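Local coordinates for protein Pre-mRNA-splicing factor SAD1 (Saccharomyces cerevisiae, PDB 4MSX) that promotes assembly of U4 snRNA into the U4/U6 snRNP and is required for pre-mRNA splicing, although its deubiquitinase domain is catalytically inactive, at residues T191-H196 with K437-T442; K414-H419 with F474-E479; L325-F330 with F379-R384. All blocks are in the same frame, centred on the assembly; numbering follows the deposited sequence. Where two conformers were deposited one is given.

Contact 1: T191-H196 with K437-T442; sequences TYDYAH and KSHWIT
Two first torsions bring Asp193 and His439 together. The carboxylate of Asp193 sits between its own backbone N and carbonyl carbon (chi1 51°), which carries it off the helix toward the strand, while His439 swings its ring away from its backbone N (chi1 171°) and back toward the helix. As a result, Asp193 OD2 lies 2.7 Å from His439 ND1, accepting its hydrogen on the lone pair that faces away from OD1. The same oxygen takes a second bond from the strand, Trp440 N to Asp193 OD2 at 2.9 Å, this one arriving from above the carboxylate, 59° out of its plane. One short acid thus grips a side chain and the backbone next to it. In sequence, Asp193 probably takes the position of the nucleophilic cysteine of active ubiquitin-specific proteases, and His439 that of their catalytic histidine. The contact therefore resembles the thumb-to-palm junction of a USP domain, with a carboxylate in place of a thiol, consistent with the lost activity. NE2 of His439 is hydrogen-bonded to Asp456 OD1, so that with ND1 on Asp193 the ring is held at both nitrogens. Trp440 turns its indole edge to the acid, with CD1 3.5 Å from Asp193 OD1, and Tyr194 packs its CB against the same Trp440 CD1 at 3.9 Å. On the backbone side of Asp193, a water donates to Asp193 O and Trp440 O and accepts from Thr442 OG1, joining helix to strand. Two further waters lie between the Asp193 carboxylate oxygens and Ser438 O.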
loop_
_atom_site.group_PDB
_atom_site.type_symbol
_atom_site.label_atom_id
_atom_site.label_comp_id
_atom_site.label_asym_id
_atom_site.label_seq_id
_atom_site.Cartn_x
_atom_site.Cartn_y
_atom_site.Cartn_z
ATOM N N THR A 191 -1.960 7.370 12.594
ATOM C CA THR A 191 -0.743 6.642 12.931
ATOM C C THR A 191 -0.007 6.037 11.725
ATOM O O THR A 191 1.218 5.969 11.738
ATOM C CB THR A 191 -1.072 5.519 13.944
ATOM O OG1 THR A 191 -1.720 6.143 15.039
ATOM C CG2 THR A 191 0.173 4.768 14.439
ATOM N N TYR A 192 -0.749 5.525 10.739
ATOM C CA TYR A 192 -0.125 4.693 9.721
ATOM C C TYR A 192 -0.233 5.270 8.268
ATOM O O TYR A 192 -0.003 4.527 7.276
ATOM C CB TYR A 192 -0.753 3.279 9.787
ATOM C CG TYR A 192 -0.320 2.558 11.085
ATOM C CD1 TYR A 192 1.021 2.272 11.335
ATOM C CD2 TYR A 192 -1.246 2.223 12.067
ATOM C CE1 TYR A 192 1.428 1.615 12.517
ATOM C CE2 TYR A 192 -0.843 1.508 13.262
ATOM C CZ TYR A 192 0.489 1.236 13.474
ATOM O OH TYR A 192 0.895 0.587 14.668
ATOM N N ASP A 193 -0.544 6.558 8.123
ATOM C CA ASP A 193 -0.737 7.105 6.774
ATOM C C ASP A 193 0.460 6.873 5.847
ATOM O O ASP A 193 0.262 6.570 4.634
ATOM C CB ASP A 193 -1.081 8.592 6.763
ATOM C CG ASP A 193 -0.106 9.444 7.586
ATOM O OD1 ASP A 193 0.906 8.927 8.150
ATOM O OD2 ASP A 193 -0.396 10.659 7.665
ATOM N N TYR A 194 1.675 6.950 6.379
ATOM C CA TYR A 194 2.858 6.710 5.528
ATOM C C TYR A 194 2.872 5.287 4.951
ATOM O O TYR A 194 3.333 5.043 3.832
ATOM C CB TYR A 194 4.172 6.947 6.268
ATOM C CG TYR A 194 4.375 5.995 7.428
ATOM C CD1 TYR A 194 4.988 4.765 7.219
ATOM C CD2 TYR A 194 3.882 6.292 8.687
ATOM C CE1 TYR A 194 5.163 3.870 8.253
ATOM C CE2 TYR A 194 4.008 5.367 9.746
ATOM C CZ TYR A 194 4.648 4.170 9.509
ATOM O OH TYR A 194 4.786 3.252 10.531
ATOM N N ALA A 195 2.402 4.322 5.729
ATOM C CA ALA A 195 2.345 2.956 5.264
ATOM C C ALA A 195 1.173 2.768 4.314
ATOM O O ALA A 195 1.280 2.000 3.357
ATOM C CB ALA A 195 2.163 1.957 6.501
ATOM N N HIS A 196 0.040 3.408 4.579
ATOM C CA HIS A 196 -1.084 3.283 3.626
ATOM C C HIS A 196 -0.624 3.740 2.227
ATOM O O HIS A 196 -0.909 3.074 1.239
ATOM C CB HIS A 196 -2.258 4.152 4.068
ATOM C CG HIS A 196 -2.732 3.820 5.439
ATOM N ND1 HIS A 196 -3.401 4.720 6.235
ATOM C CD2 HIS A 196 -2.630 2.667 6.142
ATOM C CE1 HIS A 196 -3.701 4.124 7.389
ATOM N NE2 HIS A 196 -3.254 2.878 7.351
ATOM N N LYS A 437 3.549 18.542 12.325
ATOM C CA LYS A 437 3.403 17.106 12.086
ATOM C C LYS A 437 3.021 16.824 10.620
ATOM O O LYS A 437 2.166 17.498 10.036
ATOM C CB LYS A 437 2.336 16.482 12.968
ATOM C CG LYS A 437 2.528 14.969 13.056
ATOM C CD LYS A 437 1.264 14.189 13.387
ATOM C CE LYS A 437 1.486 12.705 13.111
ATOM N NZ LYS A 437 2.712 12.209 13.825
ATOM N N SER A 438 3.656 15.815 10.044
ATOM C CA SER A 438 3.358 15.431 8.628
ATOM C C SER A 438 2.148 14.502 8.543
ATOM O O SER A 438 2.018 13.573 9.357
ATOM C CB SER A 438 4.562 14.696 8.069
ATOM O OG SER A 438 5.700 15.561 7.932
ATOM N N HIS A 439 1.283 14.716 7.552
ATOM C CA HIS A 439 0.207 13.792 7.228
ATOM C C HIS A 439 0.373 13.486 5.724
ATOM O O HIS A 439 0.771 14.372 4.944
ATOM C CB HIS A 439 -1.138 14.448 7.514
ATOM C CG HIS A 439 -2.339 13.679 7.031
ATOM N ND1 HIS A 439 -2.532 12.326 7.276
ATOM C CD2 HIS A 439 -3.429 14.092 6.330
ATOM C CE1 HIS A 439 -3.672 11.940 6.725
ATOM N NE2 HIS A 439 -4.238 12.992 6.148
ATOM N N TRP A 440 0.055 12.261 5.321
ATOM C CA TRP A 440 0.362 11.815 3.935
ATOM C C TRP A 440 -0.934 11.377 3.285
ATOM O O TRP A 440 -1.721 10.622 3.881
ATOM C CB TRP A 440 1.372 10.637 3.989
ATOM C CG TRP A 440 2.656 11.017 4.689
ATOM C CD1 TRP A 440 3.069 10.692 5.975
ATOM C CD2 TRP A 440 3.691 11.817 4.115
ATOM N NE1 TRP A 440 4.309 11.261 6.207
ATOM C CE2 TRP A 440 4.694 11.978 5.088
ATOM C CE3 TRP A 440 3.842 12.426 2.855
ATOM C CZ2 TRP A 440 5.854 12.707 4.851
ATOM C CZ3 TRP A 440 4.996 13.141 2.598
ATOM C CH2 TRP A 440 5.998 13.290 3.600
ATOM N N ILE A 441 -1.165 11.830 2.062
ATOM C CA ILE A 441 -2.352 11.353 1.357
ATOM C C ILE A 441 -1.938 10.909 -0.036
ATOM O O ILE A 441 -0.875 11.273 -0.541
ATOM C CB ILE A 441 -3.438 12.419 1.286
ATOM C CG1 ILE A 441 -2.958 13.576 0.424
ATOM C CG2 ILE A 441 -3.812 12.934 2.728
ATOM C CD1 ILE A 441 -4.002 14.664 0.260
ATOM N N THR A 442 -2.758 10.052 -0.630
ATOM C CA THR A 442 -2.306 9.340 -1.846
ATOM C C THR A 442 -3.328 9.572 -2.924
ATOM O O THR A 442 -4.517 9.369 -2.698
ATOM C CB THR A 442 -2.179 7.819 -1.561
ATOM O OG1 THR A 442 -1.351 7.657 -0.407
ATOM C CG2 THR A 442 -1.555 7.021 -2.769
HETATM O O HOH W 1 -1.693 8.000 2.823
HETATM O O HOH W 2 2.324 10.594 9.597
HETATM O O HOH W 3 -0.664 11.870 10.271
#

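Contact 2: K414-H419 with F474-E479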
loop_
_atom_site.group_PDB
_atom_site.type_symbol
_atom_site.label_atom_id
_atom_site.label_comp_id
_atom_site.label_asym_id
_atom_site.label_seq_id
_atom_site.Cartn_x
_atom_site.Cartn_y
_atom_site.Cartn_z
ATOM N N LYS A 414 0.981 8.183 -12.655
ATOM C CA LYS A 414 0.019 7.180 -12.196
ATOM C C LYS A 414 -0.301 7.315 -10.701
ATOM O O LYS A 414 -1.367 6.914 -10.259
ATOM C CB LYS A 414 0.574 5.764 -12.436
ATOM C CG LYS A 414 0.716 5.363 -13.943
ATOM C CD LYS A 414 -0.652 5.084 -14.614
ATOM C CE LYS A 414 -1.413 3.922 -13.924
ATOM N NZ LYS A 414 -0.697 2.606 -13.947
ATOM N N ALA A 415 0.632 7.877 -9.922
ATOM C CA ALA A 415 0.395 8.019 -8.480
ATOM C C ALA A 415 1.156 9.239 -7.980
ATOM O O ALA A 415 2.273 9.530 -8.468
ATOM C CB ALA A 415 0.901 6.756 -7.742
ATOM N N ASN A 416 0.557 9.921 -7.009
ATOM C CA ASN A 416 1.119 11.157 -6.451
ATOM C C ASN A 416 0.900 11.130 -4.923
ATOM O O ASN A 416 -0.241 11.104 -4.476
ATOM C CB ASN A 416 0.390 12.347 -7.098
ATOM C CG ASN A 416 1.036 13.703 -6.753
ATOM O OD1 ASN A 416 2.242 13.841 -6.794
ATOM N ND2 ASN A 416 0.226 14.675 -6.364
ATOM N N VAL A 417 1.978 11.056 -4.137
ATOM C CA VAL A 417 1.823 11.085 -2.668
ATOM C C VAL A 417 2.083 12.522 -2.249
ATOM O O VAL A 417 3.139 13.077 -2.558
ATOM C CB VAL A 417 2.819 10.159 -2.014
ATOM C CG1 VAL A 417 2.689 10.181 -0.430
ATOM C CG2 VAL A 417 2.539 8.690 -2.505
ATOM N N VAL A 418 1.157 13.073 -1.491
ATOM C CA VAL A 418 1.156 14.481 -1.152
ATOM C C VAL A 418 1.366 14.664 0.337
ATOM O O VAL A 418 0.869 13.870 1.170
ATOM C CB VAL A 418 -0.211 15.062 -1.555
ATOM C CG1 VAL A 418 -0.492 16.342 -0.822
ATOM C CG2 VAL A 418 -0.220 15.250 -3.110
ATOM N N HIS A 419 2.086 15.730 0.680
ATOM C CA HIS A 419 2.399 16.017 2.066
ATOM C C HIS A 419 1.448 17.125 2.558
ATOM O O HIS A 419 1.274 18.123 1.896
ATOM C CB HIS A 419 3.857 16.484 2.185
ATOM C CG HIS A 419 4.248 16.864 3.578
ATOM N ND1 HIS A 419 4.658 18.136 3.913
ATOM C CD2 HIS A 419 4.273 16.143 4.728
ATOM C CE1 HIS A 419 4.928 18.179 5.208
ATOM N NE2 HIS A 419 4.710 16.983 5.725
ATOM N N PHE A 474 5.364 14.778 -2.900
ATOM C CA PHE A 474 6.543 14.232 -2.216
ATOM C C PHE A 474 7.114 13.036 -2.999
ATOM O O PHE A 474 8.323 12.936 -3.185
ATOM C CB PHE A 474 6.132 13.764 -0.800
ATOM C CG PHE A 474 7.270 13.202 0.016
ATOM C CD1 PHE A 474 8.323 14.017 0.430
ATOM C CD2 PHE A 474 7.250 11.863 0.427
ATOM C CE1 PHE A 474 9.366 13.507 1.193
ATOM C CE2 PHE A 474 8.301 11.347 1.201
ATOM C CZ PHE A 474 9.343 12.149 1.597
ATOM N N ILE A 475 6.245 12.088 -3.390
ATOM C CA ILE A 475 6.648 10.962 -4.208
ATOM C C ILE A 475 5.688 10.798 -5.380
ATOM O O ILE A 475 4.482 10.959 -5.222
ATOM C CB ILE A 475 6.567 9.613 -3.374
ATOM C CG1 ILE A 475 7.833 9.425 -2.559
ATOM C CG2 ILE A 475 6.357 8.403 -4.307
ATOM C CD1 ILE A 475 7.634 8.345 -1.487
ATOM N N GLN A 476 6.216 10.446 -6.536
ATOM C CA GLN A 476 5.351 10.174 -7.692
ATOM C C GLN A 476 5.768 8.907 -8.349
ATOM O O GLN A 476 6.948 8.578 -8.370
ATOM C CB GLN A 476 5.473 11.286 -8.807
ATOM C CG GLN A 476 4.867 12.599 -8.312
ATOM C CD GLN A 476 5.015 13.712 -9.340
ATOM O OE1 GLN A 476 5.911 13.659 -10.220
ATOM N NE2 GLN A 476 4.113 14.688 -9.267
ATOM N N VAL A 477 4.795 8.255 -8.988
ATOM C CA VAL A 477 5.119 7.044 -9.747
ATOM C C VAL A 477 4.689 7.348 -11.183
ATOM O O VAL A 477 3.553 7.738 -11.395
ATOM C CB VAL A 477 4.337 5.797 -9.275
ATOM C CG1 VAL A 477 4.621 4.582 -10.197
ATOM C CG2 VAL A 477 4.716 5.424 -7.798
ATOM N N TRP A 478 5.632 7.223 -12.105
ATOM C CA TRP A 478 5.383 7.467 -13.551
ATOM C C TRP A 478 5.522 6.149 -14.282
ATOM O O TRP A 478 6.421 5.344 -13.953
ATOM C CB TRP A 478 6.422 8.457 -14.095
ATOM C CG TRP A 478 6.230 9.843 -13.567
ATOM C CD1 TRP A 478 6.608 10.301 -12.322
ATOM C CD2 TRP A 478 5.582 10.949 -14.220
ATOM N NE1 TRP A 478 6.244 11.619 -12.184
ATOM C CE2 TRP A 478 5.647 12.047 -13.344
ATOM C CE3 TRP A 478 5.009 11.137 -15.506
ATOM C CZ2 TRP A 478 5.113 13.317 -13.671
ATOM C CZ3 TRP A 478 4.492 12.390 -15.827
ATOM C CH2 TRP A 478 4.543 13.456 -14.911
ATOM N N GLU A 479 4.667 5.917 -15.293
ATOM C CA GLU A 479 4.688 4.644 -15.979
ATOM C C GLU A 479 5.047 4.872 -17.473
ATOM O O GLU A 479 4.508 5.781 -18.122
ATOM C CB GLU A 479 3.312 3.960 -15.937
ATOM C CG GLU A 479 3.332 2.621 -16.671
ATOM C CD GLU A 479 2.051 1.779 -16.476
ATOM O OE1 GLU A 479 0.970 2.358 -16.152
ATOM O OE2 GLU A 479 2.146 0.535 -16.653
#
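Asn416 and Gln476 lie side by side on one face of an antiparallel pair, pointing the same way but with their amide planes turned 61° apart. Gln476 reaches out with an extended chain (chi2 178°) and offers an N-H of NE2, in its own amide plane, to Asn416 OD1 at 3.2 Å. That hydrogen meets the carbonyl of Asn416 from above its plane, by 51°, and not on a lone pair; OD1 has its stronger partner in the hydroxyl of Thr473. The other end of the glutamine amide is also used, since Gln476 OE1 accepts from Trp478 NE1 at 2.9 Å, lying at the edge of the indole. A leucine in place of Gln476 would probably leave both Asn416 OD1 without this donor and the buried Trp478 NE1 without its acceptor. The opposite face carries Ala415, Val417, Ile475 and Val477, small and beta-branched residues that suit a buried strand packed under a helix. Ala415 CB rests 3.9 Å from Val477 CB, and Val417 CB stands 4.0 Å from Ile475 CB. Two classic beta bulges interrupt the regular ladder: Lys414 and Ala415 both face Val477, whose carbonyl oxygen accepts from both their backbone nitrogens, and Phe474 and Ile475 both face Val417. In one of two modelled conformers, the folded chain of Lys414 brings NZ to 2.8 Å from Glu479 OE1, a salt bridge that may be part-time. The pair lies inside the mixed sheet of the USP domain, between strands 438-446 and 374-379, which flank strands 409-421 and 472-480 respectively, and Leu201 of helix 189-203 packs on the face formed by Ala415, Val417 and Ile475.

Contact 3: L325-F330 with F379-R384; sequences LDLPEF and FNRFDR
Leu325 meets Phe379 in the one parallel bridge of this contact, their side chains running alongside each other with Leu325 CD1 3.8 Å from Phe379 CE1. Its carbonyl oxygen accepts the next amide over, Asn380 N to Leu325 O at 3.1 Å. Asp326 is exposed, as suits a charged residue; its CB points away from the other segment, but its carboxylate comes back so that OD1 receives a weak hydrogen bond from Asn380 ND2. Asn380 is the centre of an inverse gamma turn, which bends the chain away from the strand direction and ends the pairing. A water takes over, accepting from Leu327 N and donating to Asn380 O. For Leu327, chi1 -62° sets the branch toward the other chain segment, where its two methyls part: CD2 approaches the edge of the Phe379 ring, and CD1 covers one face of the Arg381 guanidinium, 3.8 Å from NH1. Arginine suits this place because its flat face can lie against a methyl while its N-H groups bond Thr396, Asn394 and Thr473 through their carbonyls. At the ends of strands 323-325 and 374-379, Leu327 and Phe379 also pack on Val398 of strand 397-399 and Leu350 of helix 347-350.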
loop_
_atom_site.group_PDB
_atom_site.type_symbol
_atom_site.label_atom_id
_atom_site.label_comp_id
_atom_site.label_asym_id
_atom_site.label_seq_id
_atom_site.Cartn_x
_atom_site.Cartn_y
_atom_site.Cartn_z
ATOM N N LEU A 325 15.006 14.095 -6.558
ATOM C CA LEU A 325 15.168 15.336 -7.317
ATOM C C LEU A 325 15.327 16.462 -6.279
ATOM O O LEU A 325 14.461 16.671 -5.441
ATOM C CB LEU A 325 13.928 15.580 -8.177
ATOM C CG LEU A 325 13.640 14.459 -9.200
ATOM C CD1 LEU A 325 12.401 14.724 -10.059
ATOM C CD2 LEU A 325 14.887 14.193 -10.086
ATOM N N ASP A 326 16.470 17.127 -6.276
ATOM C CA ASP A 326 16.708 18.227 -5.341
ATOM C C ASP A 326 15.984 19.496 -5.797
ATOM O O ASP A 326 15.986 19.802 -6.943
ATOM C CB ASP A 326 18.206 18.509 -5.230
ATOM C CG ASP A 326 18.972 17.373 -4.539
ATOM O OD1 ASP A 326 18.527 16.883 -3.457
ATOM O OD2 ASP A 326 20.006 16.949 -5.109
ATOM N N LEU A 327 15.419 20.252 -4.867
ATOM C CA LEU A 327 14.661 21.418 -5.218
ATOM C C LEU A 327 15.548 22.661 -5.050
ATOM O O LEU A 327 16.490 22.669 -4.265
ATOM C CB LEU A 327 13.460 21.557 -4.296
ATOM C CG LEU A 327 12.502 20.324 -4.445
ATOM C CD1 LEU A 327 11.461 20.369 -3.326
ATOM C CD2 LEU A 327 11.846 20.268 -5.816
ATOM N N PRO A 328 15.216 23.721 -5.759
ATOM C CA PRO A 328 16.059 24.912 -5.586
ATOM C C PRO A 328 16.019 25.432 -4.133
ATOM O O PRO A 328 15.003 25.265 -3.425
ATOM C CB PRO A 328 15.476 25.911 -6.602
ATOM C CG PRO A 328 14.139 25.401 -6.981
ATOM C CD PRO A 328 14.116 23.907 -6.721
ATOM N N GLU A 329 17.114 26.059 -3.682
ATOM C CA GLU A 329 17.200 26.568 -2.305
ATOM C C GLU A 329 15.954 27.368 -1.899
ATOM O O GLU A 329 15.397 28.115 -2.687
ATOM C CB GLU A 329 18.462 27.428 -2.114
ATOM C CG GLU A 329 19.019 27.283 -0.706
ATOM C CD GLU A 329 20.247 28.140 -0.463
ATOM O OE1 GLU A 329 20.975 28.442 -1.438
ATOM O OE2 GLU A 329 20.482 28.514 0.707
ATOM N N PHE A 330 15.476 27.145 -0.681
ATOM C CA PHE A 330 14.188 27.707 -0.279
ATOM C C PHE A 330 14.340 28.339 1.087
ATOM O O PHE A 330 14.886 27.717 2.022
ATOM C CB PHE A 330 13.107 26.607 -0.205
ATOM C CG PHE A 330 11.736 27.103 0.254
ATOM C CD1 PHE A 330 10.859 27.659 -0.672
ATOM C CD2 PHE A 330 11.340 27.017 1.600
ATOM C CE1 PHE A 330 9.608 28.129 -0.266
ATOM C CE2 PHE A 330 10.067 27.473 2.016
ATOM C CZ PHE A 330 9.214 28.038 1.068
ATOM N N PHE A 379 10.710 14.137 -4.162
ATOM C CA PHE A 379 11.083 15.584 -4.141
ATOM C C PHE A 379 11.650 15.875 -2.786
ATOM O O PHE A 379 10.992 15.636 -1.779
ATOM C CB PHE A 379 9.872 16.429 -4.464
ATOM C CG PHE A 379 9.337 16.110 -5.844
ATOM C CD1 PHE A 379 9.911 16.694 -6.982
ATOM C CD2 PHE A 379 8.366 15.142 -6.013
ATOM C CE1 PHE A 379 9.454 16.335 -8.277
ATOM C CE2 PHE A 379 7.916 14.761 -7.290
ATOM C CZ PHE A 379 8.454 15.364 -8.416
ATOM N N ASN A 380 12.878 16.386 -2.744
ATOM C CA ASN A 380 13.588 16.390 -1.458
ATOM C C ASN A 380 13.115 17.561 -0.596
ATOM O O ASN A 380 13.774 18.590 -0.540
ATOM C CB ASN A 380 15.080 16.485 -1.698
ATOM C CG ASN A 380 15.872 16.262 -0.416
ATOM O OD1 ASN A 380 15.309 15.812 0.591
ATOM N ND2 ASN A 380 17.161 16.568 -0.442
ATOM N N ARG A 381 11.980 17.401 0.057
ATOM C CA ARG A 381 11.393 18.464 0.892
ATOM C C ARG A 381 12.117 18.715 2.223
ATOM O O ARG A 381 12.185 19.866 2.700
ATOM C CB ARG A 381 9.962 18.070 1.245
ATOM C CG ARG A 381 9.052 17.823 0.006
ATOM C CD ARG A 381 8.648 19.164 -0.658
ATOM N NE ARG A 381 7.860 18.959 -1.889
ATOM C CZ ARG A 381 7.474 19.960 -2.683
ATOM N NH1 ARG A 381 7.833 21.236 -2.404
ATOM N NH2 ARG A 381 6.758 19.687 -3.748
ATOM N N PHE A 382 12.589 17.639 2.847
ATOM C CA PHE A 382 13.031 17.705 4.253
ATOM C C PHE A 382 14.506 17.736 4.482
ATOM O O PHE A 382 15.235 16.847 4.073
ATOM C CB PHE A 382 12.559 16.458 4.999
ATOM C CG PHE A 382 11.081 16.349 5.081
ATOM C CD1 PHE A 382 10.331 17.408 5.547
ATOM C CD2 PHE A 382 10.426 15.191 4.667
ATOM C CE1 PHE A 382 8.952 17.348 5.617
ATOM C CE2 PHE A 382 9.041 15.104 4.738
ATOM C CZ PHE A 382 8.299 16.195 5.196
ATOM N N ASP A 383 14.930 18.706 5.266
ATOM C CA ASP A 383 16.294 18.691 5.761
ATOM C C ASP A 383 16.196 18.157 7.213
ATOM O O ASP A 383 15.967 18.918 8.155
ATOM C CB ASP A 383 16.920 20.100 5.613
ATOM C CG ASP A 383 18.282 20.230 6.302
ATOM O OD1 ASP A 383 18.916 19.201 6.651
ATOM O OD2 ASP A 383 18.713 21.384 6.466
ATOM N N ARG A 384 16.336 16.824 7.368
ATOM C CA ARG A 384 16.127 16.168 8.668
ATOM C C ARG A 384 17.226 16.466 9.673
ATOM O O ARG A 384 17.015 16.330 10.882
ATOM C CB ARG A 384 16.033 14.652 8.522
ATOM C CG ARG A 384 14.997 14.214 7.555
ATOM C CD ARG A 384 13.597 14.309 8.109
ATOM N NE ARG A 384 12.836 13.142 7.677
ATOM C CZ ARG A 384 11.537 12.962 7.885
ATOM N NH1 ARG A 384 10.830 13.886 8.536
ATOM N NH2 ARG A 384 10.964 11.829 7.471
HETATM O O HOH W 4 15.996 19.814 -2.034
#

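How the contacts relate
Contacts 1 and 2 are buried and share one sheet, since strand 438-446 of contact 1 pairs with strand 409-421 of contact 2; helix 189-203 also reaches both. Contact 3 lies further from the chain centre and is only partly buried, at the sheet margin where strand 374-379 runs out. The chemistry follows position: a polar, water-lined helix-to-strand junction in contact 1, bulged antiparallel backbone pairing with one apolar and one amide-bearing face in contact 2, and a single bridge giving way to water and weak polar bonds in contact 3. Aromatic rings tie them together: Trp440 packs on Phe474 and His419, and Phe382 on Trp440 and His419.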